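Local coordinates for zinc transport protein ZntB (Vibrio parahaemolyticus RIMD 2210633, PDB 3CK6), which probably takes up zinc ions by zinc:proton symport, its cytoplasmic domain assembling into a funnel-shaped homopentamer, at residues His32-Glu37 / Ala106-Arg111; Met4-Glu9 / Thr23-Ile28; Asp75-Ile80 / Ile100-Gly105. The protein carries 1 engineered substitution. All blocks are in the same frame, centred on the assembly; numbering follows the deposited sequence.

Interaction 1: residues His32-Glu37 / Ala106-Arg111; sequences HWYHCE and ALISTR
W33 and H35 come down on S109 from two directions, and the small serine fits between them. The edge of the indole offers NE1 to S109 OG at 2.9 Å. The edge of the imidazole brings ND1 to the same oxygen at 2.7 Å. With CG of W33 anti to the backbone N (chi1 175°), the indole lies back across the neighbouring strand. Its CD1 rests 4.0 Å from L107 CB, while H35 CB covers part of one indole face.

On the face of Y34, C36 and I108 the contacts across the pair are apolar. The Y34 ring puts its edge to A106, with CE2 3.9 Å from A106 CB, and passes I108 at a slant. The hydroxyl of Y34 is held by Q29 N. C36 SG is 4.3 Å from I108 CG2, a slack contact. Five backbone hydrogen bonds join the strands, which run parallel in register within a mostly antiparallel sheet. Helix 116-126 covers the W33 and H35 side, with I118 touching both side chains.

At the far end R111 bends at chi2 and lies alongside E37. It grips both carboxylate oxygens side-on: R111 NE meets E37 OE1 and R111 NH2 meets E37 OE2, each at 2.9 Å. Both nitrogens come from above the carboxylate plane, and the two flat groups are turned 68° apart. Water 1 links E37 OE1 to R111 O.

The chemistry thus changes along the pair. A buried hydroxyl is satisfied by two ring nitrogens and steadies both rings, while the full charges pair at the partly exposed end.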
# COMPACT_ATOMS: atom_id res chain seq x y z
N HIS E 32 -36.57 -17.02 -10.34
CA HIS E 32 -36.71 -17.98 -9.26
C HIS E 32 -35.46 -18.01 -8.41
O HIS E 32 -34.34 -17.76 -8.90
CB HIS E 32 -36.98 -19.39 -9.81
CG HIS E 32 -38.35 -19.60 -10.39
ND1 HIS E 32 -38.97 -18.68 -11.21
CD2 HIS E 32 -39.21 -20.64 -10.28
CE1 HIS E 32 -40.15 -19.14 -11.58
NE2 HIS E 32 -40.33 -20.32 -11.01
N TRP E 33 -35.66 -18.34 -7.13
CA TRP E 33 -34.57 -18.58 -6.18
C TRP E 33 -34.60 -20.05 -5.76
O TRP E 33 -35.65 -20.58 -5.40
CB TRP E 33 -34.70 -17.68 -4.96
CG TRP E 33 -33.69 -17.95 -3.87
CD1 TRP E 33 -32.36 -18.25 -4.03
CD2 TRP E 33 -33.93 -17.92 -2.46
NE1 TRP E 33 -31.76 -18.41 -2.79
CE2 TRP E 33 -32.70 -18.20 -1.82
CE3 TRP E 33 -35.07 -17.65 -1.67
CZ2 TRP E 33 -32.58 -18.26 -0.41
CZ3 TRP E 33 -34.94 -17.70 -0.26
CH2 TRP E 33 -33.70 -17.99 0.34
N TYR E 34 -33.44 -20.70 -5.87
CA TYR E 34 -33.25 -22.09 -5.48
C TYR E 34 -32.20 -22.09 -4.37
O TYR E 34 -31.05 -21.70 -4.60
CB TYR E 34 -32.76 -22.91 -6.68
CG TYR E 34 -33.66 -22.78 -7.90
CD1 TYR E 34 -34.71 -23.69 -8.11
CD2 TYR E 34 -33.51 -21.73 -8.80
CE1 TYR E 34 -35.57 -23.56 -9.20
CE2 TYR E 34 -34.37 -21.60 -9.89
CZ TYR E 34 -35.38 -22.53 -10.09
OH TYR E 34 -36.24 -22.37 -11.17
N HIS E 35 -32.59 -22.51 -3.17
CA HIS E 35 -31.64 -22.63 -2.07
C HIS E 35 -31.32 -24.12 -1.91
O HIS E 35 -32.25 -24.92 -1.76
CB HIS E 35 -32.26 -22.08 -0.79
CG HIS E 35 -31.29 -21.94 0.33
ND1 HIS E 35 -30.10 -21.26 0.20
CD2 HIS E 35 -31.34 -22.35 1.62
CE1 HIS E 35 -29.45 -21.28 1.35
NE2 HIS E 35 -30.19 -21.93 2.23
N CYS E 36 -30.03 -24.48 -1.96
CA CYS E 36 -29.61 -25.89 -2.07
C CYS E 36 -28.53 -26.34 -1.08
O CYS E 36 -27.75 -25.52 -0.59
CB CYS E 36 -29.09 -26.19 -3.48
SG CYS E 36 -30.21 -25.64 -4.79
N GLU E 37 -28.50 -27.65 -0.83
CA GLU E 37 -27.44 -28.31 -0.07
C GLU E 37 -26.23 -28.55 -0.98
O GLU E 37 -26.30 -29.30 -1.94
CB GLU E 37 -27.93 -29.64 0.52
CG GLU E 37 -29.11 -29.52 1.51
CD GLU E 37 -28.70 -29.10 2.92
OE1 GLU E 37 -27.63 -28.48 3.08
OE2 GLU E 37 -29.47 -29.39 3.88
N ALA E 106 -31.84 -16.65 -12.82
CA ALA E 106 -32.20 -17.29 -11.55
C ALA E 106 -31.08 -17.13 -10.54
O ALA E 106 -29.91 -17.08 -10.90
CB ALA E 106 -32.47 -18.77 -11.76
N LEU E 107 -31.46 -17.12 -9.26
CA LEU E 107 -30.51 -17.07 -8.17
C LEU E 107 -30.46 -18.44 -7.54
O LEU E 107 -31.47 -18.92 -7.05
CB LEU E 107 -30.98 -16.06 -7.13
CG LEU E 107 -30.09 -14.94 -6.59
CD1 LEU E 107 -29.99 -15.04 -5.04
CD2 LEU E 107 -28.72 -14.81 -7.28
N ILE E 108 -29.29 -19.07 -7.58
CA ILE E 108 -29.06 -20.37 -6.95
C ILE E 108 -28.05 -20.16 -5.83
O ILE E 108 -26.91 -19.75 -6.08
CB ILE E 108 -28.48 -21.42 -7.94
CG1 ILE E 108 -29.37 -21.61 -9.17
CG2 ILE E 108 -28.23 -22.75 -7.25
CD1 ILE E 108 -28.65 -22.45 -10.26
N SER E 109 -28.47 -20.41 -4.59
CA SER E 109 -27.57 -20.33 -3.46
C SER E 109 -27.35 -21.71 -2.87
O SER E 109 -28.26 -22.55 -2.87
CB SER E 109 -28.08 -19.34 -2.40
OG SER E 109 -29.33 -19.74 -1.89
N THR E 110 -26.13 -21.94 -2.38
CA THR E 110 -25.73 -23.25 -1.88
C THR E 110 -25.13 -23.07 -0.49
O THR E 110 -24.47 -22.06 -0.21
CB THR E 110 -24.72 -24.02 -2.79
OG1 THR E 110 -23.43 -23.38 -2.75
CG2 THR E 110 -25.21 -24.15 -4.24
N ARG E 111 -25.41 -24.03 0.38
CA ARG E 111 -24.94 -23.97 1.75
C ARG E 111 -24.40 -25.33 2.18
O ARG E 111 -24.73 -26.37 1.61
CB ARG E 111 -26.09 -23.54 2.68
CG ARG E 111 -27.23 -24.58 2.80
CD ARG E 111 -27.46 -24.92 4.24
NE ARG E 111 -28.36 -26.05 4.48
CZ ARG E 111 -29.57 -25.92 5.01
NH1 ARG E 111 -30.05 -24.71 5.32
NH2 ARG E 111 -30.33 -27.00 5.22
O HOH W 1 -24.77 -29.41 2.18

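Interaction 2: residues Met4-Glu9 / Thr23-Ile28; sequences MGFMIE and TTAEHI
T23 and M7 share most of the surface buried here, and their side chains slide past each other in opposite directions. M7 is a selenomethionine. Its CG is anti to the backbone N (chi1 -154°), which sends the chain across the T23 backbone. M7 SE passes 3.9 Å from T23 CA. A bend at chi3 then turns the methyl CE of M7 toward T24 O, 3.8 Å away.

T23 answers with its hydroxyl. OG1 donates to M7 O at 3.2 Å, a long bond. The donor stands 67° out of the carbonyl plane, so it does not lie on a lone pair. A second link runs through water 2, which accepts from M7 N and donates to T23 O, both at 3.1 Å. The backbone of M7 is therefore tied to T23 on both its N and its O, once through water and once directly.

The segment 4-9 leads into strand 7-12, which lies between strands 19-20 and 32-37 in the sheet. I8 and E9 both face H35, making a classic beta bulge just after M7. The segment 23-28 is irregular and belongs to the loop between strands 19-20 and 32-37. This loop folds back over the start of strand 7-12.

A25 completes the contact. Its CB touches the edge of the F6 ring, 3.5 Å from CE1 and near the ring plane. One face of that ring is partly covered by M7 CB and by water 2. W46 of helix 43-49 touches F6, M7 and A25, and its NE1 donates to E26 O. N50 ND2 reaches the same carbonyl, while N50 OD1 takes the N-H of I28.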
# COMPACT_ATOMS: atom_id res chain seq x y z
N MSE E 4 -34.45 -35.26 2.66
CA MSE E 4 -33.63 -36.18 1.86
C MSE E 4 -33.01 -35.60 0.59
O MSE E 4 -32.02 -36.14 0.08
CB MSE E 4 -34.42 -37.45 1.52
CG MSE E 4 -34.58 -38.46 2.66
SE MSE E 4 -32.90 -39.02 3.52
CE MSE E 4 -32.91 -37.82 5.06
N GLY E 5 -33.57 -34.50 0.08
CA GLY E 5 -33.17 -33.96 -1.23
C GLY E 5 -32.16 -32.83 -1.18
O GLY E 5 -31.91 -32.26 -0.12
N PHE E 6 -31.56 -32.51 -2.33
CA PHE E 6 -30.60 -31.39 -2.38
C PHE E 6 -31.27 -30.02 -2.27
O PHE E 6 -30.67 -29.08 -1.75
CB PHE E 6 -29.68 -31.45 -3.62
CG PHE E 6 -30.33 -31.01 -4.90
CD1 PHE E 6 -30.94 -31.94 -5.75
CD2 PHE E 6 -30.33 -29.66 -5.27
CE1 PHE E 6 -31.55 -31.54 -6.94
CE2 PHE E 6 -30.94 -29.24 -6.45
CZ PHE E 6 -31.56 -30.19 -7.29
N MSE E 7 -32.50 -29.89 -2.75
CA MSE E 7 -33.13 -28.57 -2.79
C MSE E 7 -33.87 -28.29 -1.50
O MSE E 7 -34.82 -29.00 -1.15
CB MSE E 7 -34.04 -28.38 -4.01
CG MSE E 7 -34.18 -26.87 -4.40
SE MSE E 7 -35.40 -26.62 -5.81
CE MSE E 7 -34.42 -27.50 -7.24
N ILE E 8 -33.42 -27.27 -0.78
CA ILE E 8 -34.02 -26.87 0.49
C ILE E 8 -35.34 -26.10 0.26
O ILE E 8 -36.38 -26.45 0.83
CB ILE E 8 -33.04 -25.99 1.31
CG1 ILE E 8 -31.69 -26.70 1.43
CG2 ILE E 8 -33.63 -25.62 2.66
CD1 ILE E 8 -30.56 -25.82 1.89
N GLU E 9 -35.27 -25.06 -0.54
CA GLU E 9 -36.43 -24.24 -0.82
C GLU E 9 -36.37 -23.66 -2.22
O GLU E 9 -35.28 -23.48 -2.79
CB GLU E 9 -36.55 -23.12 0.22
CG GLU E 9 -37.95 -22.85 0.66
CD GLU E 9 -38.03 -22.31 2.07
OE1 GLU E 9 -38.06 -21.08 2.24
OE2 GLU E 9 -38.05 -23.12 3.01
N THR E 23 -39.90 -28.38 -4.85
CA THR E 23 -38.53 -28.61 -4.52
C THR E 23 -38.00 -29.75 -5.42
O THR E 23 -36.85 -30.18 -5.30
CB THR E 23 -38.51 -28.90 -3.00
OG1 THR E 23 -37.62 -28.00 -2.33
CG2 THR E 23 -38.24 -30.33 -2.70
N THR E 24 -38.83 -30.21 -6.35
CA THR E 24 -38.41 -31.18 -7.37
C THR E 24 -37.30 -30.60 -8.26
O THR E 24 -37.39 -29.44 -8.69
CB THR E 24 -39.57 -31.61 -8.26
OG1 THR E 24 -40.58 -32.22 -7.45
CG2 THR E 24 -39.12 -32.63 -9.32
N ALA E 25 -36.28 -31.42 -8.51
CA ALA E 25 -35.16 -31.09 -9.39
C ALA E 25 -35.67 -30.94 -10.82
O ALA E 25 -35.79 -31.93 -11.57
CB ALA E 25 -34.09 -32.16 -9.32
N GLU E 26 -35.98 -29.70 -11.19
CA GLU E 26 -36.55 -29.43 -12.51
C GLU E 26 -35.61 -28.52 -13.33
O GLU E 26 -34.40 -28.45 -13.05
CB GLU E 26 -37.96 -28.85 -12.36
CG GLU E 26 -38.89 -29.72 -11.49
CD GLU E 26 -40.38 -29.36 -11.59
OE1 GLU E 26 -40.74 -28.16 -11.42
OE2 GLU E 26 -41.20 -30.29 -11.81
N HIS E 27 -36.15 -27.86 -14.34
CA HIS E 27 -35.39 -26.89 -15.11
C HIS E 27 -35.50 -25.53 -14.40
O HIS E 27 -36.59 -25.13 -14.00
CB HIS E 27 -35.97 -26.82 -16.53
CG HIS E 27 -35.13 -26.05 -17.50
ND1 HIS E 27 -34.80 -24.72 -17.32
CD2 HIS E 27 -34.59 -26.41 -18.69
CE1 HIS E 27 -34.08 -24.31 -18.35
NE2 HIS E 27 -33.92 -25.32 -19.19
N ILE E 28 -34.38 -24.83 -14.25
CA ILE E 28 -34.40 -23.51 -13.62
C ILE E 28 -35.13 -22.45 -14.49
O ILE E 28 -35.19 -22.56 -15.73
CB ILE E 28 -32.98 -23.02 -13.17
CG1 ILE E 28 -32.16 -22.54 -14.36
CG2 ILE E 28 -32.24 -24.13 -12.37
CD1 ILE E 28 -30.99 -21.66 -13.96
O HOH W 2 -34.32 -31.77 -4.36

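Interaction 3: residues Asp75-Ile80 / Ile100-Gly105; sequences DNFMLI and ILYFQG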
# COMPACT_ATOMS: atom_id res chain seq x y z
N ASP E 75 -25.18 -12.19 -18.55
CA ASP E 75 -25.38 -11.49 -17.29
C ASP E 75 -25.11 -12.34 -16.04
O ASP E 75 -25.41 -11.89 -14.93
CB ASP E 75 -26.78 -10.88 -17.26
CG ASP E 75 -26.98 -9.83 -18.34
OD1 ASP E 75 -26.15 -8.90 -18.43
OD2 ASP E 75 -27.95 -9.96 -19.11
N ASN E 76 -24.52 -13.52 -16.22
CA ASN E 76 -24.30 -14.46 -15.11
C ASN E 76 -23.11 -14.09 -14.26
O ASN E 76 -22.16 -13.42 -14.73
CB ASN E 76 -24.12 -15.91 -15.63
CG ASN E 76 -25.24 -16.33 -16.59
OD1 ASN E 76 -26.38 -15.91 -16.44
ND2 ASN E 76 -24.89 -17.14 -17.58
N PHE E 77 -23.17 -14.51 -13.01
CA PHE E 77 -22.01 -14.36 -12.13
C PHE E 77 -22.05 -15.37 -11.01
O PHE E 77 -23.08 -16.02 -10.77
CB PHE E 77 -21.87 -12.91 -11.59
CG PHE E 77 -22.99 -12.46 -10.67
CD1 PHE E 77 -23.06 -12.90 -9.34
CD2 PHE E 77 -23.92 -11.52 -11.11
CE1 PHE E 77 -24.08 -12.44 -8.47
CE2 PHE E 77 -24.94 -11.05 -10.25
CZ PHE E 77 -25.03 -11.50 -8.94
N MSE E 78 -20.91 -15.49 -10.33
CA MSE E 78 -20.84 -16.22 -9.06
C MSE E 78 -20.42 -15.26 -7.98
O MSE E 78 -19.48 -14.49 -8.18
CB MSE E 78 -19.82 -17.36 -9.11
CG MSE E 78 -19.74 -18.21 -7.81
SE MSE E 78 -18.44 -19.68 -8.06
CE MSE E 78 -19.26 -20.56 -9.48
N LEU E 79 -21.10 -15.33 -6.84
CA LEU E 79 -20.73 -14.58 -5.65
C LEU E 79 -20.59 -15.52 -4.46
O LEU E 79 -21.51 -16.26 -4.09
CB LEU E 79 -21.78 -13.51 -5.32
CG LEU E 79 -21.50 -12.60 -4.13
CD1 LEU E 79 -20.27 -11.70 -4.39
CD2 LEU E 79 -22.74 -11.77 -3.84
N ILE E 80 -19.42 -15.47 -3.84
CA ILE E 80 -19.14 -16.28 -2.68
C ILE E 80 -18.97 -15.39 -1.47
O ILE E 80 -18.23 -14.41 -1.54
CB ILE E 80 -17.88 -17.17 -2.93
CG1 ILE E 80 -18.16 -18.11 -4.11
CG2 ILE E 80 -17.47 -17.92 -1.63
CD1 ILE E 80 -16.94 -18.86 -4.68
N ILE E 100 -23.14 -18.51 -4.32
CA ILE E 100 -24.31 -18.07 -5.02
C ILE E 100 -23.99 -17.92 -6.51
O ILE E 100 -23.01 -17.27 -6.87
CB ILE E 100 -24.80 -16.69 -4.48
CG1 ILE E 100 -25.17 -16.78 -3.00
CG2 ILE E 100 -25.93 -16.10 -5.38
CD1 ILE E 100 -25.56 -15.43 -2.44
N LEU E 101 -24.86 -18.49 -7.34
CA LEU E 101 -24.78 -18.35 -8.78
C LEU E 101 -25.96 -17.52 -9.23
O LEU E 101 -27.09 -17.80 -8.85
CB LEU E 101 -24.88 -19.75 -9.42
CG LEU E 101 -24.30 -20.11 -10.78
CD1 LEU E 101 -22.79 -19.91 -10.82
CD2 LEU E 101 -24.64 -21.57 -11.13
N TYR E 102 -25.72 -16.48 -10.03
CA TYR E 102 -26.81 -15.84 -10.79
C TYR E 102 -26.64 -16.31 -12.23
O TYR E 102 -25.64 -16.04 -12.86
CB TYR E 102 -26.75 -14.31 -10.68
CG TYR E 102 -27.83 -13.53 -11.44
CD1 TYR E 102 -29.20 -13.75 -11.20
CD2 TYR E 102 -27.49 -12.54 -12.35
CE1 TYR E 102 -30.19 -13.04 -11.88
CE2 TYR E 102 -28.50 -11.78 -13.04
CZ TYR E 102 -29.84 -12.05 -12.79
OH TYR E 102 -30.84 -11.35 -13.43
N PHE E 103 -27.62 -17.08 -12.70
CA PHE E 103 -27.46 -17.90 -13.89
C PHE E 103 -28.80 -17.94 -14.63
O PHE E 103 -29.83 -18.26 -14.05
CB PHE E 103 -26.95 -19.30 -13.55
CG PHE E 103 -26.69 -20.19 -14.76
CD1 PHE E 103 -25.49 -20.08 -15.49
CD2 PHE E 103 -27.64 -21.11 -15.19
CE1 PHE E 103 -25.24 -20.88 -16.61
CE2 PHE E 103 -27.40 -21.92 -16.30
CZ PHE E 103 -26.20 -21.81 -17.01
N GLN E 104 -28.76 -17.56 -15.91
CA GLN E 104 -29.97 -17.40 -16.75
C GLN E 104 -31.11 -16.73 -15.99
O GLN E 104 -32.27 -17.13 -16.14
CB GLN E 104 -30.44 -18.74 -17.32
CG GLN E 104 -29.47 -19.46 -18.24
CD GLN E 104 -29.86 -20.92 -18.53
OE1 GLN E 104 -29.23 -21.57 -19.36
NE2 GLN E 104 -30.88 -21.43 -17.85
N GLY E 105 -30.80 -15.72 -15.17
CA GLY E 105 -31.82 -14.91 -14.52
C GLY E 105 -32.38 -15.52 -13.23
O GLY E 105 -33.32 -14.98 -12.65
O HOH W 3 -28.16 -14.25 -15.15
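F77 and Y102 are paired by both backbone and side chains. The backbone bonds come first. F77 N gives to Y102 O and Y102 N gives to F77 O, at 2.9 and 2.8 Å. L79 and I100 form the next hydrogen-bonded pair in the same way. Between them M78 and L101 are a non-hydrogen-bonded pair. The strands are antiparallel.

One polar side chain joins in. N76 OD1 accepts Q104 N at 2.9 Å, with the donor 46° above the amide plane. It also accepts a hydrogen bond from water 3, which in turn accepts from G105 N. N76 thus holds the two-residue turn at Q104 and G105, whose backbone torsions are close to those of a type I' turn. This turn links strands 96-103 and 106-111 as a two-residue beta hairpin. ND2 of N76 lies against the F103 ring, 3.7 Å from CD1.

The aromatic contact is chiefly CH-pi. Y102 CB stands over the centre of the F77 ring, 3.7 Å from the centroid and 11° off the normal. CG of F77 sits between its backbone N and carbonyl carbon (chi1 66°), which lays the ring beneath Y102. The two rings themselves meet obliquely, with F77 CE2 3.6 Å from Y102 CD2.

Apolar contact on the other face is lighter. The methyl CE of M78, a selenomethionine, touches L101 CD1 at 3.8 Å.

The pair lies inside the sheet, with strand 68-71 beyond M78 and strand 106-111 beyond L101. Helix 54-60 covers the face of M78 and L101. L138 of helix 134-161 packs on F77, L79 and I100 from the opposite face, where the Y102 hydroxyl bonds to E203.

How the interactions relate
Interactions 1 and 3 are buried pairings inside one sheet, while interaction 2 is partly exposed at its margin. Strands 96-103 and 106-111 follow each other in the chain, and a backbone bond between I108 and L101 joins interaction 3 to interaction 1. On the other side, interaction 2 bonds through its own strand to strand 32-37, which lies between strands 7-12 and 106-111. I28 also packs on Q104 and F103 O, so interactions 2 and 3 touch. Interaction 1 is parallel and polar on one face. Interaction 3 is antiparallel, and its side-chain contacts are mainly apolar and aromatic. Interaction 2 relies on one long hydroxyl bond, a bridging water and a few apolar touches.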